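Local coordinates for protein dehydroquinate synthase (Thermus thermophilus, PDB 1UJN) that probably catalyses the conversion of 3-deoxy-D-arabino-heptulosonate 7-phosphate to dehydroquinate with release of phosphate, using NAD(+) and a cobalt or zinc ion, at residues 81-94 against 107-119. Numbering follows the deposited sequence.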
loop_
_atom_site.group_PDB
_atom_site.type_symbol
_atom_site.label_atom_id
_atom_site.label_comp_id
_atom_site.label_asym_id
_atom_site.label_seq_id
_atom_site.Cartn_x
_atom_site.Cartn_y
_atom_site.Cartn_z
ATOM N N GLY A 81 -1.430 -17.827 -10.070
ATOM C CA GLY A 81 -2.322 -18.144 -8.974
ATOM C C GLY A 81 -1.668 -18.112 -7.605
ATOM O O GLY A 81 -2.116 -18.797 -6.691
ATOM N N LEU A 82 -0.613 -17.320 -7.451
ATOM C CA LEU A 82 0.064 -17.237 -6.157
ATOM C C LEU A 82 -0.868 -16.685 -5.087
ATOM O O LEU A 82 -1.467 -15.625 -5.259
ATOM C CB LEU A 82 1.321 -16.368 -6.254
ATOM C CG LEU A 82 2.529 -17.053 -6.899
ATOM C CD1 LEU A 82 3.681 -16.074 -7.004
ATOM C CD2 LEU A 82 2.936 -18.260 -6.064
ATOM N N PRO A 83 -1.008 -17.411 -3.963
ATOM C CA PRO A 83 -1.866 -17.024 -2.843
ATOM C C PRO A 83 -1.244 -16.017 -1.879
ATOM O O PRO A 83 -0.077 -15.646 -2.008
ATOM C CB PRO A 83 -2.176 -18.361 -2.177
ATOM C CG PRO A 83 -0.900 -19.106 -2.359
ATOM C CD PRO A 83 -0.496 -18.784 -3.779
ATOM N N ARG A 84 -2.040 -15.595 -0.903
ATOM C CA ARG A 84 -1.642 -14.586 0.088
ATOM C C ARG A 84 -0.472 -15.041 0.984
ATOM O O ARG A 84 0.220 -14.242 1.601
ATOM C CB ARG A 84 -2.861 -14.257 0.952
ATOM C CG ARG A 84 -2.801 -12.841 1.524
ATOM C CD ARG A 84 -4.074 -12.476 2.296
ATOM N NE ARG A 84 -3.750 -11.639 3.455
ATOM C CZ ARG A 84 -4.747 -10.908 3.988
ATOM N NH1 ARG A 84 -5.962 -10.964 3.471
ATOM N NH2 ARG A 84 -4.503 -10.131 5.047
ATOM N N ASN A 85 -0.230 -16.345 1.091
ATOM C CA ASN A 85 0.872 -16.810 1.931
ATOM C C ASN A 85 2.136 -17.013 1.102
ATOM O O ASN A 85 3.108 -17.616 1.563
ATOM C CB ASN A 85 0.496 -18.105 2.667
ATOM C CG ASN A 85 0.322 -19.287 1.736
ATOM O OD1 ASN A 85 -0.276 -19.170 0.669
ATOM N ND2 ASN A 85 0.829 -20.443 2.150
ATOM N N ALA A 86 2.128 -16.493 -0.121
ATOM C CA ALA A 86 3.289 -16.606 -0.995
ATOM C C ALA A 86 4.368 -15.601 -0.581
ATOM O O ALA A 86 4.095 -14.611 0.109
ATOM C CB ALA A 86 2.883 -16.360 -2.451
ATOM N N THR A 87 5.594 -15.872 -1.005
ATOM C CA THR A 87 6.720 -14.993 -0.718
ATOM C C THR A 87 7.345 -14.572 -2.038
ATOM O O THR A 87 7.568 -15.404 -2.921
ATOM C CB THR A 87 7.811 -15.705 0.109
ATOM O OG1 THR A 87 7.264 -16.127 1.363
ATOM C CG2 THR A 87 8.989 -14.763 0.369
ATOM N N LEU A 88 7.622 -13.280 -2.176
ATOM C CA LEU A 88 8.256 -12.769 -3.388
ATOM C C LEU A 88 9.731 -12.537 -3.081
ATOM O O LEU A 88 10.060 -11.810 -2.147
ATOM C CB LEU A 88 7.625 -11.436 -3.809
ATOM C CG LEU A 88 8.215 -10.789 -5.071
ATOM C CD1 LEU A 88 7.898 -11.661 -6.286
ATOM C CD2 LEU A 88 7.631 -9.403 -5.270
ATOM N N LEU A 89 10.614 -13.169 -3.847
ATOM C CA LEU A 89 12.046 -12.984 -3.650
ATOM C C LEU A 89 12.503 -11.958 -4.682
ATOM O O LEU A 89 12.134 -12.036 -5.855
ATOM C CB LEU A 89 12.798 -14.312 -3.830
ATOM C CG LEU A 89 12.579 -15.353 -2.725
ATOM C CD1 LEU A 89 11.183 -15.957 -2.823
ATOM C CD2 LEU A 89 13.631 -16.451 -2.865
ATOM N N VAL A 90 13.286 -10.978 -4.246
ATOM C CA VAL A 90 13.734 -9.938 -5.162
ATOM C C VAL A 90 15.247 -9.857 -5.210
ATOM O O VAL A 90 15.901 -9.565 -4.202
ATOM C CB VAL A 90 13.146 -8.563 -4.761
ATOM C CG1 VAL A 90 13.429 -7.543 -5.848
ATOM C CG2 VAL A 90 11.638 -8.690 -4.531
ATOM N N VAL A 91 15.799 -10.106 -6.393
ATOM C CA VAL A 91 17.244 -10.110 -6.584
ATOM C C VAL A 91 17.663 -9.008 -7.552
ATOM O O VAL A 91 17.334 -9.054 -8.738
ATOM C CB VAL A 91 17.709 -11.474 -7.139
ATOM C CG1 VAL A 91 19.237 -11.532 -7.175
ATOM C CG2 VAL A 91 17.133 -12.615 -6.287
ATOM N N GLY A 92 18.388 -8.019 -7.037
ATOM C CA GLY A 92 18.831 -6.921 -7.877
ATOM C C GLY A 92 19.231 -5.718 -7.048
ATOM O O GLY A 92 19.434 -5.824 -5.836
ATOM N N GLY A 93 19.336 -4.569 -7.706
ATOM C CA GLY A 93 19.718 -3.348 -7.018
ATOM C C GLY A 93 18.517 -2.582 -6.501
ATOM O O GLY A 93 17.410 -3.121 -6.450
ATOM N N GLY A 94 18.743 -1.319 -6.137
ATOM C CA GLY A 94 17.691 -0.475 -5.597
ATOM C C GLY A 94 16.398 -0.371 -6.385
ATOM O O GLY A 94 15.314 -0.351 -5.800
ATOM N N TYR A 107 0.176 -6.697 -3.837
ATOM C CA TYR A 107 -0.410 -7.900 -4.423
ATOM C C TYR A 107 -1.265 -8.537 -3.325
ATOM O O TYR A 107 -0.758 -8.839 -2.243
ATOM C CB TYR A 107 0.687 -8.877 -4.870
ATOM C CG TYR A 107 0.143 -10.160 -5.478
ATOM C CD1 TYR A 107 -0.608 -10.131 -6.651
ATOM C CD2 TYR A 107 0.345 -11.394 -4.855
ATOM C CE1 TYR A 107 -1.149 -11.298 -7.194
ATOM C CE2 TYR A 107 -0.194 -12.571 -5.390
ATOM C CZ TYR A 107 -0.941 -12.510 -6.559
ATOM O OH TYR A 107 -1.485 -13.659 -7.097
ATOM N N LEU A 108 -2.556 -8.726 -3.605
ATOM C CA LEU A 108 -3.502 -9.295 -2.639
ATOM C C LEU A 108 -3.475 -8.509 -1.325
ATOM O O LEU A 108 -3.756 -9.039 -0.255
ATOM C CB LEU A 108 -3.185 -10.773 -2.384
ATOM C CG LEU A 108 -3.229 -11.671 -3.626
ATOM C CD1 LEU A 108 -2.865 -13.098 -3.252
ATOM C CD2 LEU A 108 -4.616 -11.610 -4.251
ATOM N N ARG A 109 -3.147 -7.227 -1.440
ATOM C CA ARG A 109 -3.053 -6.294 -0.327
ATOM C C ARG A 109 -1.848 -6.555 0.572
ATOM O O ARG A 109 -1.804 -6.096 1.714
ATOM C CB ARG A 109 -4.351 -6.270 0.507
ATOM C CG ARG A 109 -5.603 -5.960 -0.314
ATOM C CD ARG A 109 -6.750 -5.463 0.561
ATOM N NE ARG A 109 -7.970 -5.245 -0.212
ATOM C CZ ARG A 109 -8.896 -6.172 -0.433
ATOM N NH1 ARG A 109 -8.750 -7.398 0.062
ATOM N NH2 ARG A 109 -9.976 -5.871 -1.148
ATOM N N GLY A 110 -0.871 -7.292 0.053
ATOM C CA GLY A 110 0.335 -7.521 0.820
ATOM C C GLY A 110 0.792 -8.937 1.081
ATOM O O GLY A 110 0.084 -9.720 1.706
ATOM N N VAL A 111 1.991 -9.253 0.598
ATOM C CA VAL A 111 2.603 -10.556 0.813
ATOM C C VAL A 111 4.043 -10.317 1.258
ATOM O O VAL A 111 4.605 -9.237 1.056
ATOM C CB VAL A 111 2.613 -11.427 -0.464
ATOM C CG1 VAL A 111 1.173 -11.712 -0.911
ATOM C CG2 VAL A 111 3.405 -10.730 -1.578
ATOM N N ALA A 112 4.639 -11.325 1.872
ATOM C CA ALA A 112 6.013 -11.206 2.345
ATOM C C ALA A 112 7.004 -11.170 1.189
ATOM O O ALA A 112 6.735 -11.694 0.106
ATOM C CB ALA A 112 6.341 -12.382 3.259
ATOM N N TYR A 113 8.137 -10.512 1.401
ATOM C CA TYR A 113 9.170 -10.515 0.377
ATOM C C TYR A 113 10.542 -10.580 1.024
ATOM O O TYR A 113 10.728 -10.143 2.165
ATOM C CB TYR A 113 9.061 -9.314 -0.576
ATOM C CG TYR A 113 9.525 -7.976 -0.055
ATOM C CD1 TYR A 113 8.720 -7.212 0.778
ATOM C CD2 TYR A 113 10.747 -7.448 -0.461
ATOM C CE1 TYR A 113 9.117 -5.938 1.186
ATOM C CE2 TYR A 113 11.154 -6.178 -0.055
ATOM C CZ TYR A 113 10.335 -5.430 0.759
ATOM O OH TYR A 113 10.715 -4.154 1.118
ATOM N N LEU A 114 11.473 -11.198 0.306
ATOM C CA LEU A 114 12.850 -11.336 0.758
ATOM C C LEU A 114 13.700 -10.561 -0.228
ATOM O O LEU A 114 13.499 -10.654 -1.439
ATOM C CB LEU A 114 13.275 -12.805 0.749
ATOM C CG LEU A 114 12.576 -13.724 1.752
ATOM C CD1 LEU A 114 13.022 -15.164 1.516
ATOM C CD2 LEU A 114 12.907 -13.279 3.166
ATOM N N ALA A 115 14.648 -9.794 0.291
ATOM C CA ALA A 115 15.512 -8.996 -0.564
ATOM C C ALA A 115 16.919 -9.576 -0.663
ATOM O O ALA A 115 17.505 -9.980 0.339
ATOM C CB ALA A 115 15.584 -7.576 -0.036
ATOM N N PHE A 116 17.445 -9.615 -1.883
ATOM C CA PHE A 116 18.802 -10.098 -2.134
ATOM C C PHE A 116 19.481 -8.987 -2.926
ATOM O O PHE A 116 19.569 -9.042 -4.156
ATOM C CB PHE A 116 18.775 -11.389 -2.943
ATOM C CG PHE A 116 18.125 -12.531 -2.222
ATOM C CD1 PHE A 116 16.742 -12.675 -2.225
ATOM C CD2 PHE A 116 18.893 -13.448 -1.512
ATOM C CE1 PHE A 116 16.131 -13.723 -1.527
ATOM C CE2 PHE A 116 18.290 -14.497 -0.812
ATOM C CZ PHE A 116 16.909 -14.632 -0.821
ATOM N N PRO A 117 19.953 -7.948 -2.226
ATOM C CA PRO A 117 20.614 -6.819 -2.885
ATOM C C PRO A 117 21.892 -7.220 -3.613
ATOM O O PRO A 117 22.673 -8.034 -3.124
ATOM C CB PRO A 117 20.849 -5.836 -1.734
ATOM C CG PRO A 117 21.039 -6.742 -0.556
ATOM C CD PRO A 117 19.973 -7.796 -0.759
ATOM N N THR A 118 22.085 -6.658 -4.800
ATOM C CA THR A 118 23.264 -6.971 -5.598
ATOM C C THR A 118 24.098 -5.738 -5.957
ATOM O O THR A 118 24.926 -5.782 -6.869
ATOM C CB THR A 118 22.867 -7.715 -6.891
ATOM O OG1 THR A 118 21.932 -6.926 -7.629
ATOM C CG2 THR A 118 22.232 -9.061 -6.550
ATOM N N THR A 119 23.872 -4.640 -5.248
ATOM C CA THR A 119 24.642 -3.417 -5.469
ATOM C C THR A 119 24.993 -2.875 -4.085
ATOM O O THR A 119 24.332 -3.211 -3.102
ATOM C CB THR A 119 23.840 -2.322 -6.223
ATOM O OG1 THR A 119 22.785 -1.831 -5.385
ATOM C CG2 THR A 119 23.256 -2.874 -7.524
HETATM O O HOH W 1 3.024 -13.754 2.349
HETATM O O HOH W 2 -0.159 -11.927 3.333
HETATM O O HOH W 3 21.129 0.337 -6.515
#
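Phe-116 fills the apolar centre: its CE1 lies 3.9 Å from Leu-89 CD2, the side chains side by side, while Val-91 CG2 packs on its CB. With CG anti to its own carbonyl carbon (chi1 -64°), the ring swings back along the sheet face toward Leu-89, where Val-46 also packs. Beneath, strands 87-92 and 112-117 form a parallel ladder in which Val-90 N reaches Leu-114 O at 2.8 Å and Val-90 O accepts from Phe-116 N. Farther out, where the ladder stops, one water receives Ala-112 N and donates to the carbonyls of Arg-84 and Ala-86. At that end Tyr-107 OH donates to Leu-82 O, 2.7 Å away, on an in-plane lone pair, while Leu-108 CG lies above one ring face, offset toward the rim, and its CD1 touches Leu-82 O and Arg-84 N. A phenylalanine in place of Tyr-107 would probably leave Leu-82 O without this donor and the lead-in to the 83-86 turn less firmly tied. At the other end a water bridges Gly-94 N and Thr-119 OG1, which also caps Ala-122 N. With helix 94-106 the strands form a beta-alpha-beta crossover of the N-terminal domain, its C-terminal edge carrying Thr-118 and Thr-119 of the predicted NAD(+) site.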